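Local structure of RsfP (Uncultured bacterium, 4GLJ) at residues Val112-Met117 with Ala193-Met198; Ile118-Gln123 with Arg189-Asp194. The protein probably catalyses the phosphorolysis of methylthioadenosine to adenine and methylthioribose 1-phosphate, and binds the dye rhodamine B. One frame throughout, in Å; residues are numbered along the deposited sequence.

Contact 1 of 2, residues Val112-Met117 with Ala193-Met198. With RHB (N-[9-(2-carboxyphenyl)-6-(diethylamino)-3H-xanthen-3-ylidene]-N-ethylethanaminium), chain C.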
ATOM      1  N   VAL A 112      -5.816 -16.987  19.659  1.00 24.45           N
ATOM      2  CA  VAL A 112      -4.746 -16.070  19.836  1.00 24.52           C
ATOM      3  C   VAL A 112      -5.402 -14.731  20.185  1.00 24.65           C
ATOM      4  O   VAL A 112      -6.367 -14.271  19.547  1.00 24.76           O
ATOM      5  CB  VAL A 112      -3.880 -15.942  18.551  1.00 22.89           C
ATOM      6  CG1 VAL A 112      -2.770 -14.924  18.783  1.00 26.03           C
ATOM      7  CG2 VAL A 112      -3.219 -17.303  18.231  1.00 26.13           C
ATOM      8  N   ILE A 113      -4.871 -14.106  21.223  1.00 24.27           N
ATOM      9  CA  ILE A 113      -5.341 -12.751  21.592  1.00 25.14           C
ATOM     10  C   ILE A 113      -4.167 -11.782  21.324  1.00 22.44           C
ATOM     11  O   ILE A 113      -3.280 -11.600  22.164  1.00 23.95           O
ATOM     12  CB  ILE A 113      -5.715 -12.649  23.131  1.00 26.64           C
ATOM     13  CG1 ILE A 113      -6.607 -13.827  23.547  1.00 30.43           C
ATOM     14  CG2 ILE A 113      -6.344 -11.280  23.467  1.00 25.07           C
ATOM     15  CD1 ILE A 113      -7.832 -13.928  22.708  1.00 32.11           C
ATOM     16  N   PRO A 114      -4.137 -11.202  20.156  1.00 20.07           N
ATOM     17  CA  PRO A 114      -2.927 -10.388  19.835  1.00 21.63           C
ATOM     18  C   PRO A 114      -2.889  -9.103  20.649  1.00 24.36           C
ATOM     19  O   PRO A 114      -3.938  -8.649  21.185  1.00 23.61           O
ATOM     20  CB  PRO A 114      -3.125 -10.083  18.334  1.00 19.42           C
ATOM     21  CG  PRO A 114      -4.627 -10.172  18.135  1.00 20.92           C
ATOM     22  CD  PRO A 114      -5.022 -11.368  19.002  1.00 20.75           C
ATOM     23  N   ASP A 115      -1.684  -8.556  20.845  1.00 22.60           N
ATOM     24  CA  ASP A 115      -1.618  -7.281  21.487  1.00 24.43           C
ATOM     25  C   ASP A 115      -1.117  -6.248  20.464  1.00 24.36           C
ATOM     26  O   ASP A 115      -1.166  -5.046  20.744  1.00 25.31           O
ATOM     27  CB  ASP A 115      -0.716  -7.341  22.744  1.00 27.67           C
ATOM     28  CG  ASP A 115       0.745  -7.671  22.413  1.00 31.67           C
ATOM     29  OD1 ASP A 115       1.050  -8.359  21.413  1.00 30.54           O
ATOM     30  OD2 ASP A 115       1.620  -7.228  23.157  1.00 35.40           O
ATOM     31  N   GLN A 116      -0.652  -6.695  19.269  1.00 22.32           N
ATOM     32  CA  GLN A 116      -0.129  -5.706  18.332  1.00 20.21           C
ATOM     33  C   GLN A 116      -0.693  -6.018  16.978  1.00 20.23           C
ATOM     34  O   GLN A 116      -1.200  -7.135  16.733  1.00 20.91           O
ATOM     35  CB  GLN A 116       1.425  -5.734  18.316  1.00 20.53           C
ATOM     36  CG  GLN A 116       2.079  -4.910  19.474  1.00 22.01           C
ATOM     37  CD  GLN A 116       1.672  -3.409  19.362  1.00 24.07           C
ATOM     38  OE1 GLN A 116       1.505  -2.917  18.264  1.00 22.92           O
ATOM     39  NE2 GLN A 116       1.448  -2.731  20.500  1.00 25.17           N
ATOM     40  N   MET A 117      -0.500  -5.088  16.049  1.00 21.30           N
ATOM     41  CA  MET A 117      -1.064  -5.235  14.693  0.50 21.42           C
ATOM     42  C   MET A 117      -0.161  -4.497  13.751  1.00 21.78           C
ATOM     43  O   MET A 117       0.524  -3.509  14.161  1.00 23.00           O
ATOM     44  CB  MET A 117      -2.415  -4.551  14.603  0.50 21.22           C
ATOM     45  CG  MET A 117      -3.489  -5.231  15.389  0.50 20.70           C
ATOM     46  SD  MET A 117      -4.981  -4.269  15.259  0.50 24.55           S
ATOM     47  CE  MET A 117      -5.802  -5.049  13.883  0.50 23.84           C
ATOM     48  N   ALA A 193       5.639 -10.975  12.828  1.00 32.39           N
ATOM     49  CA  ALA A 193       4.232 -11.149  12.942  1.00 31.03           C
ATOM     50  C   ALA A 193       3.957 -12.640  13.280  1.00 33.85           C
ATOM     51  O   ALA A 193       4.708 -13.510  12.833  1.00 33.07           O
ATOM     52  CB  ALA A 193       3.561 -10.785  11.625  1.00 28.65           C
ATOM     53  N   ASP A 194       2.814 -12.932  13.924  1.00 25.95           N
ATOM     54  CA  ASP A 194       2.510 -14.272  14.437  1.00 26.06           C
ATOM     55  C   ASP A 194       1.292 -14.906  13.752  1.00 24.58           C
ATOM     56  O   ASP A 194       1.229 -16.124  13.612  1.00 26.94           O
ATOM     57  CB  ASP A 194       2.239 -14.149  15.944  1.00 27.68           C
ATOM     58  CG  ASP A 194       3.484 -13.668  16.701  1.00 33.26           C
ATOM     59  OD1 ASP A 194       3.437 -12.594  17.348  1.00 33.69           O
ATOM     60  OD2 ASP A 194       4.546 -14.365  16.593  1.00 35.26           O
ATOM     61  N   ILE A 195       0.343 -14.068  13.370  1.00 21.63           N
ATOM     62  CA  ILE A 195      -0.891 -14.467  12.716  1.00 21.07           C
ATOM     63  C   ILE A 195      -1.204 -13.416  11.613  1.00 21.58           C
ATOM     64  O   ILE A 195      -0.762 -12.275  11.698  1.00 21.70           O
ATOM     65  CB  ILE A 195      -2.052 -14.587  13.710  1.00 21.29           C
ATOM     66  CG1 ILE A 195      -2.343 -13.238  14.414  1.00 22.21           C
ATOM     67  CG2 ILE A 195      -1.749 -15.728  14.718  1.00 21.45           C
ATOM     68  CD1 ILE A 195      -3.508 -13.223  15.413  1.00 22.58           C
ATOM     69  N   ILE A 196      -1.977 -13.855  10.626  1.00 20.20           N
ATOM     70  CA  ILE A 196      -2.342 -13.118   9.469  1.00 20.28           C
ATOM     71  C   ILE A 196      -3.828 -13.140   9.237  1.00 20.71           C
ATOM     72  O   ILE A 196      -4.487 -14.223   9.187  1.00 21.78           O
ATOM     73  CB  ILE A 196      -1.539 -13.596   8.214  1.00 21.48           C
ATOM     74  CG1 ILE A 196      -1.977 -12.808   6.934  1.00 21.42           C
ATOM     75  CG2 ILE A 196      -1.666 -15.103   7.991  1.00 24.35           C
ATOM     76  CD1 ILE A 196      -0.818 -12.719   5.967  1.00 25.36           C
ATOM     77  N   GLY A 197      -4.394 -11.965   9.024  1.00 20.49           N
ATOM     78  CA  GLY A 197      -5.820 -11.916   8.705  1.00 22.10           C
ATOM     79  C   GLY A 197      -6.052 -10.785   7.679  1.00 23.17           C
ATOM     80  O   GLY A 197      -5.083 -10.209   7.197  1.00 20.90           O
ATOM     81  N   MET A 198      -7.320 -10.524   7.306  1.00 20.52           N
ATOM     82  CA  MET A 198      -7.597  -9.538   6.224  1.00 22.95           C
ATOM     83  C   MET A 198      -8.533  -8.451   6.680  1.00 20.30           C
ATOM     84  O   MET A 198      -8.908  -7.579   5.860  1.00 23.68           O
ATOM     85  CB  MET A 198      -8.183 -10.274   5.007  1.00 23.06           C
ATOM     86  CG  MET A 198      -7.240 -11.364   4.452  1.00 24.78           C
ATOM     87  SD  MET A 198      -7.928 -12.092   2.960  1.00 25.71           S
ATOM     88  CE  MET A 198      -6.654 -13.277   2.614  1.00 25.45           C
TER
HETATM   89  O2  RHB C 302      -6.046 -22.747   6.094  0.50 63.09           O
HETATM   90  C26 RHB C 302      -7.136 -23.346   5.944  0.50 65.11           C
HETATM   91  C19 RHB C 302      -8.339 -22.468   5.730  0.50 64.06           C
HETATM   92  C14 RHB C 302      -8.126 -21.147   5.428  0.50 59.19           C
HETATM   93  C15 RHB C 302      -9.208 -20.301   5.220  0.50 64.93           C
HETATM   94  C16 RHB C 302     -10.516 -20.755   5.348  0.50 65.51           C
HETATM   95  C17 RHB C 302     -10.739 -22.087   5.673  0.50 61.93           C
HETATM   96  C18 RHB C 302      -9.648 -22.928   5.867  0.50 65.50           C
HETATM   97  C9  RHB C 302      -6.752 -20.623   5.238  0.50 58.60           C
HETATM   98  C8  RHB C 302      -5.741 -21.433   4.526  0.50 57.97           C
HETATM   99  C13 RHB C 302      -6.110 -22.702   4.101  0.50 61.82           C
HETATM  100  C12 RHB C 302      -5.188 -23.507   3.454  0.50 61.49           C
HETATM  101  C11 RHB C 302      -3.896 -23.051   3.215  0.50 64.70           C
HETATM  102  N1  RHB C 302      -3.028 -23.953   2.536  0.50 63.57           N
HETATM  103  C35 RHB C 302      -3.608 -24.353   1.236  0.50 65.86           C
HETATM  104  C36 RHB C 302      -4.166 -25.763   1.275  0.50 68.16           C
HETATM  105  C22 RHB C 302      -1.669 -23.414   2.310  0.50 64.31           C
HETATM  106  C23 RHB C 302      -1.177 -23.763   0.916  0.50 55.15           C
HETATM  107  C10 RHB C 302      -3.525 -21.759   3.648  0.50 63.59           C
HETATM  108  C7  RHB C 302      -4.456 -20.922   4.309  0.50 61.12           C
HETATM  109  O1  RHB C 302      -4.127 -19.634   4.767  0.50 55.99           O
HETATM  110  C1  RHB C 302      -5.049 -18.812   5.430  0.50 55.68           C
HETATM  111  C2  RHB C 302      -6.360 -19.266   5.677  0.50 57.28           C
HETATM  112  C6  RHB C 302      -4.723 -17.519   5.875  0.50 49.32           C
HETATM  113  C5  RHB C 302      -5.722 -16.775   6.534  0.50 46.78           C
HETATM  114  C4  RHB C 302      -6.999 -17.243   6.778  0.50 47.50           C
HETATM  115  C3  RHB C 302      -7.323 -18.505   6.338  0.50 57.06           C
HETATM  116  N2  RHB C 302      -5.483 -15.475   6.930  0.50 40.73           N
HETATM  117  C24 RHB C 302      -4.612 -15.035   5.862  0.50 41.44           C
HETATM  118  C25 RHB C 302      -5.161 -13.724   5.377  0.50 36.24           C
HETATM  119  C33 RHB C 302      -6.707 -14.727   6.632  0.50 37.67           C
HETATM  120  C34 RHB C 302      -7.857 -15.159   7.530  0.50 35.99           C
HETATM  121  O3  RHB C 302      -7.218 -24.605   6.006  0.50 61.54           O
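The side chains of Val-112 and Ile-195 run antiparallel, one alongside the other, each passing the other's branches, and the contact between their strands is purely apolar. The closest approach joins Val-112 CG1 to Ile-195 CD1, 3.8 Å apart, while a second pair of branches, Val-112 CG2 and Ile-195 CG2, lies at 4.1 Å. Because Ile-195 sets CG1 between its backbone N and carbonyl carbon (chi1 61°) and then runs extended, CD1 also lies 4.2 Å from Pro-114 CG. The three side chains are buried, with Ala-218 of strand 213-221 against Ile-195. This is packing across a curled sheet of the phosphorylase superfamily: strands 111-119 and 195-197 do not pair directly, but both pair with strand 169-173, which lies between them. A different kind of contact lies beyond it, where Ile-196, Gly-197 and Met-198 meet rhodamine B. CG1 and CG2 of Ile-196 both come to 3.6 Å from the ethyl carbon C24; with CG1 anti to the backbone N (chi1 178°), both branches face it. Gly-197 CA lies alongside the second ethyl group. With only a methyl group at Ile-196, as in an alanine, C24 loses both branches and would probably be freer to turn.

Contact 2 of 2, residues Ile118-Gln123 with Arg189-Asp194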
ATOM      1  N   ILE A 118      -0.099  -4.958  12.500  1.00 22.63           N
ATOM      2  CA  ILE A 118       0.644  -4.192  11.483  1.00 21.72           C
ATOM      3  C   ILE A 118      -0.342  -4.072  10.304  1.00 23.26           C
ATOM      4  O   ILE A 118      -0.877  -5.078   9.871  1.00 21.00           O
ATOM      5  CB  ILE A 118       1.901  -4.963  11.035  1.00 21.55           C
ATOM      6  CG1 ILE A 118       2.929  -5.089  12.243  1.00 20.37           C
ATOM      7  CG2 ILE A 118       2.409  -4.263   9.761  1.00 21.55           C
ATOM      8  CD1 ILE A 118       4.207  -5.871  12.002  1.00 24.90           C
ATOM      9  N   ASP A 119      -0.612  -2.838   9.848  1.00 21.12           N
ATOM     10  CA  ASP A 119      -1.574  -2.613   8.795  1.00 22.46           C
ATOM     11  C   ASP A 119      -0.900  -2.628   7.438  1.00 22.32           C
ATOM     12  O   ASP A 119      -0.267  -1.651   7.046  1.00 21.32           O
ATOM     13  CB  ASP A 119      -2.291  -1.291   8.993  1.00 20.38           C
ATOM     14  CG  ASP A 119      -3.440  -1.099   8.009  1.00 22.31           C
ATOM     15  OD1 ASP A 119      -3.712  -1.998   7.189  1.00 22.27           O
ATOM     16  OD2 ASP A 119      -4.087  -0.021   8.082  1.00 25.60           O
ATOM     17  N   MET A 120      -0.994  -3.763   6.745  0.65 20.64           N
ATOM     18  CA  MET A 120      -0.510  -3.860   5.350  0.65 20.57           C
ATOM     19  C   MET A 120      -1.599  -3.663   4.291  0.65 20.68           C
ATOM     20  O   MET A 120      -1.320  -3.847   3.114  0.65 20.60           O
ATOM     21  CB  MET A 120       0.090  -5.261   5.108  0.65 21.95           C
ATOM     22  CG  MET A 120       1.309  -5.494   6.011  0.65 24.95           C
ATOM     23  SD  MET A 120       2.616  -4.258   5.879  0.65 27.31           S
ATOM     24  CE  MET A 120       3.042  -4.259   4.158  0.65 27.66           C
ATOM     25  N   THR A 121      -2.815  -3.330   4.691  1.00 20.18           N
ATOM     26  CA  THR A 121      -3.903  -3.127   3.738  1.00 20.61           C
ATOM     27  C   THR A 121      -3.587  -1.914   2.872  1.00 22.36           C
ATOM     28  O   THR A 121      -2.751  -1.099   3.258  1.00 23.43           O
ATOM     29  CB  THR A 121      -5.287  -2.909   4.376  1.00 21.05           C
ATOM     30  OG1 THR A 121      -5.375  -1.645   5.061  1.00 22.25           O
ATOM     31  CG2 THR A 121      -5.653  -4.140   5.344  1.00 18.44           C
ATOM     32  N   LYS A 122      -4.201  -1.843   1.704  1.00 20.16           N
ATOM     33  CA  LYS A 122      -3.801  -0.889   0.657  1.00 24.22           C
ATOM     34  C   LYS A 122      -4.889   0.056   0.270  1.00 29.64           C
ATOM     35  O   LYS A 122      -4.657   1.277   0.034  1.00 29.31           O
ATOM     36  CB  LYS A 122      -3.352  -1.703  -0.561  1.00 24.22           C
ATOM     37  CG  LYS A 122      -2.084  -2.556  -0.286  1.00 24.81           C
ATOM     38  CD  LYS A 122      -1.861  -3.519  -1.450  1.00 28.59           C
ATOM     39  CE  LYS A 122      -0.646  -4.460  -1.184  1.00 29.02           C
ATOM     40  NZ  LYS A 122      -0.147  -5.106  -2.422  1.00 30.83           N
ATOM     41  N   GLN A 123      -6.101  -0.505   0.178  1.00 27.12           N
ATOM     42  CA  GLN A 123      -7.173   0.187  -0.522  1.00 29.92           C
ATOM     43  C   GLN A 123      -8.394   0.499   0.310  1.00 27.39           C
ATOM     44  O   GLN A 123      -9.465   0.707  -0.219  1.00 28.86           O
ATOM     45  CB  GLN A 123      -7.571  -0.663  -1.740  1.00 32.89           C
ATOM     46  CG  GLN A 123      -6.445  -0.624  -2.772  1.00 39.95           C
ATOM     47  CD  GLN A 123      -6.465  -1.773  -3.776  1.00 47.01           C
ATOM     48  OE1 GLN A 123      -7.542  -2.388  -4.039  1.00 42.58           O
ATOM     49  NE2 GLN A 123      -5.283  -2.017  -4.428  1.00 43.51           N
ATOM     50  N   ARG A 189       6.883 -13.287   8.714  1.00 25.29           N
ATOM     51  CA  ARG A 189       7.692 -13.903   9.779  1.00 30.45           C
ATOM     52  C   ARG A 189       8.935 -13.091  10.175  1.00 33.66           C
ATOM     53  O   ARG A 189       9.267 -12.987  11.398  1.00 33.78           O
ATOM     54  CB  ARG A 189       8.069 -15.383   9.453  1.00 35.76           C
ATOM     55  CG  ARG A 189       6.880 -16.350   9.305  1.00 38.02           C
ATOM     56  CD  ARG A 189       7.272 -17.825   8.971  1.00 39.89           C
ATOM     57  NE  ARG A 189       8.510 -18.198   9.664  1.00 47.06           N
ATOM     58  CZ  ARG A 189       8.625 -18.795  10.857  1.00 56.91           C
ATOM     59  NH1 ARG A 189       7.555 -19.171  11.574  1.00 55.47           N
ATOM     60  NH2 ARG A 189       9.845 -19.044  11.344  1.00 60.63           N
ATOM     61  N   GLN A 190       9.655 -12.524   9.188  1.00 31.78           N
ATOM     62  CA  GLN A 190      10.868 -11.771   9.475  1.00 35.82           C
ATOM     63  C   GLN A 190      10.471 -10.448  10.204  1.00 35.50           C
ATOM     64  O   GLN A 190      11.257  -9.879  10.991  1.00 39.00           O
ATOM     65  CB  GLN A 190      11.641 -11.542   8.142  1.00 39.15           C
ATOM     66  CG  GLN A 190      12.738 -10.490   8.207  1.00 50.63           C
ATOM     67  CD  GLN A 190      13.376 -10.235   6.840  1.00 56.70           C
ATOM     68  OE1 GLN A 190      13.526 -11.154   6.032  1.00 61.98           O
ATOM     69  NE2 GLN A 190      13.726  -8.992   6.574  1.00 62.72           N
ATOM     70  N   MET A 191       9.245  -9.979   9.969  1.00 33.39           N
ATOM     71  CA  MET A 191       8.767  -8.733  10.632  1.00 38.48           C
ATOM     72  C   MET A 191       8.245  -9.081  12.024  1.00 37.34           C
ATOM     73  O   MET A 191       7.723  -8.224  12.678  1.00 42.26           O
ATOM     74  CB  MET A 191       7.579  -8.108   9.884  1.00 38.43           C
ATOM     75  CG  MET A 191       7.878  -7.529   8.515  1.00 42.91           C
ATOM     76  SD  MET A 191       6.372  -7.456   7.497  1.00 42.34           S
ATOM     77  CE  MET A 191       5.143  -6.827   8.562  1.00 35.05           C
ATOM     78  N   GLN A 192       8.362 -10.343  12.437  1.00 35.87           N
ATOM     79  CA  GLN A 192       7.890 -10.833  13.772  1.00 39.10           C
ATOM     80  C   GLN A 192       6.373 -10.840  13.909  1.00 35.65           C
ATOM     81  O   GLN A 192       5.881 -10.648  14.995  1.00 39.15           O
ATOM     82  CB  GLN A 192       8.397  -9.959  14.920  1.00 42.87           C
ATOM     83  CG  GLN A 192       9.802  -9.446  14.782  1.00 51.74           C
ATOM     84  CD  GLN A 192      10.779 -10.486  15.189  1.00 55.44           C
ATOM     85  OE1 GLN A 192      11.329 -10.419  16.273  1.00 62.11           O
ATOM     86  NE2 GLN A 192      10.984 -11.481  14.329  1.00 56.06           N
ATOM     87  N   ALA A 193       5.639 -10.975  12.828  1.00 32.39           N
ATOM     88  CA  ALA A 193       4.232 -11.149  12.942  1.00 31.03           C
ATOM     89  C   ALA A 193       3.957 -12.640  13.280  1.00 33.85           C
ATOM     90  O   ALA A 193       4.708 -13.510  12.833  1.00 33.07           O
ATOM     91  CB  ALA A 193       3.561 -10.785  11.625  1.00 28.65           C
ATOM     92  N   ASP A 194       2.814 -12.932  13.924  1.00 25.95           N
ATOM     93  CA  ASP A 194       2.510 -14.272  14.437  1.00 26.06           C
ATOM     94  C   ASP A 194       1.292 -14.906  13.752  1.00 24.58           C
ATOM     95  O   ASP A 194       1.229 -16.124  13.612  1.00 26.94           O
ATOM     96  CB  ASP A 194       2.239 -14.149  15.944  1.00 27.68           C
ATOM     97  CG  ASP A 194       3.484 -13.668  16.701  1.00 33.26           C
ATOM     98  OD1 ASP A 194       3.437 -12.594  17.348  1.00 33.69           O
ATOM     99  OD2 ASP A 194       4.546 -14.365  16.593  1.00 35.26           O
TER
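Asp-119 OD1 is gripped twice by Thr-121, through its backbone N and its hydroxyl. Asp-119 is next in the chain to Ile-118, whose side chain meets Met-191, but its carboxylate lies well away from that contact. Thr-121 OG1 donates to the syn lone pair of Asp-119 OD1 over 2.7 Å. Thr-121 N reaches the same OD1 at 3.0 Å, from the anti side and 34° out of the carboxylate plane. This second bond closes an Asx turn as strand 111-119 gives way to loop. The other oxygen, OD2, is salt-bridged to Lys-205, so both ends of the carboxylate are fixed. Between the segments themselves only carbon and sulfur meet. The Met-191 chain is bent at its last torsion (chi3 44°), which brings CE against two branches of Ile-118: CD1 at 3.7 Å and CG2 at 3.9 Å. Met-191 comes just before Gln-192, whose positive phi ends helix 182-190 in a Schellman motif, with Gln-192 N bonded to Arg-189 O at 3.0 Å. Trp-187 of the second subunit packs on both Met-120 and Met-191. The contact thus joins the end of strand 111-119 to the end of helix 182-190, beside strand 169-173 and at a subunit interface.

Contacts 1 and 2 are neighbours in the chain on both sides, but in opposite order: the first segments follow one another along strand 111-119 and the loop after it, while the second ones step back from 193-198 to 189-194, sharing Ala-193 and Asp-194. Their centres lie about 9 Å apart, on the same side of the chain's centre. Contact 1 sits deeper, about 11 Å from that centre, against about 16 Å for contact 2. The second subunit is within reach of nine residues of contact 2 and of two of contact 1. Ile-196, Gly-197 and Met-198 of contact 1 line a dye pocket directly, whereas in contact 2 the side chain of Met-120 remains about 10 Å from a bound dye molecule.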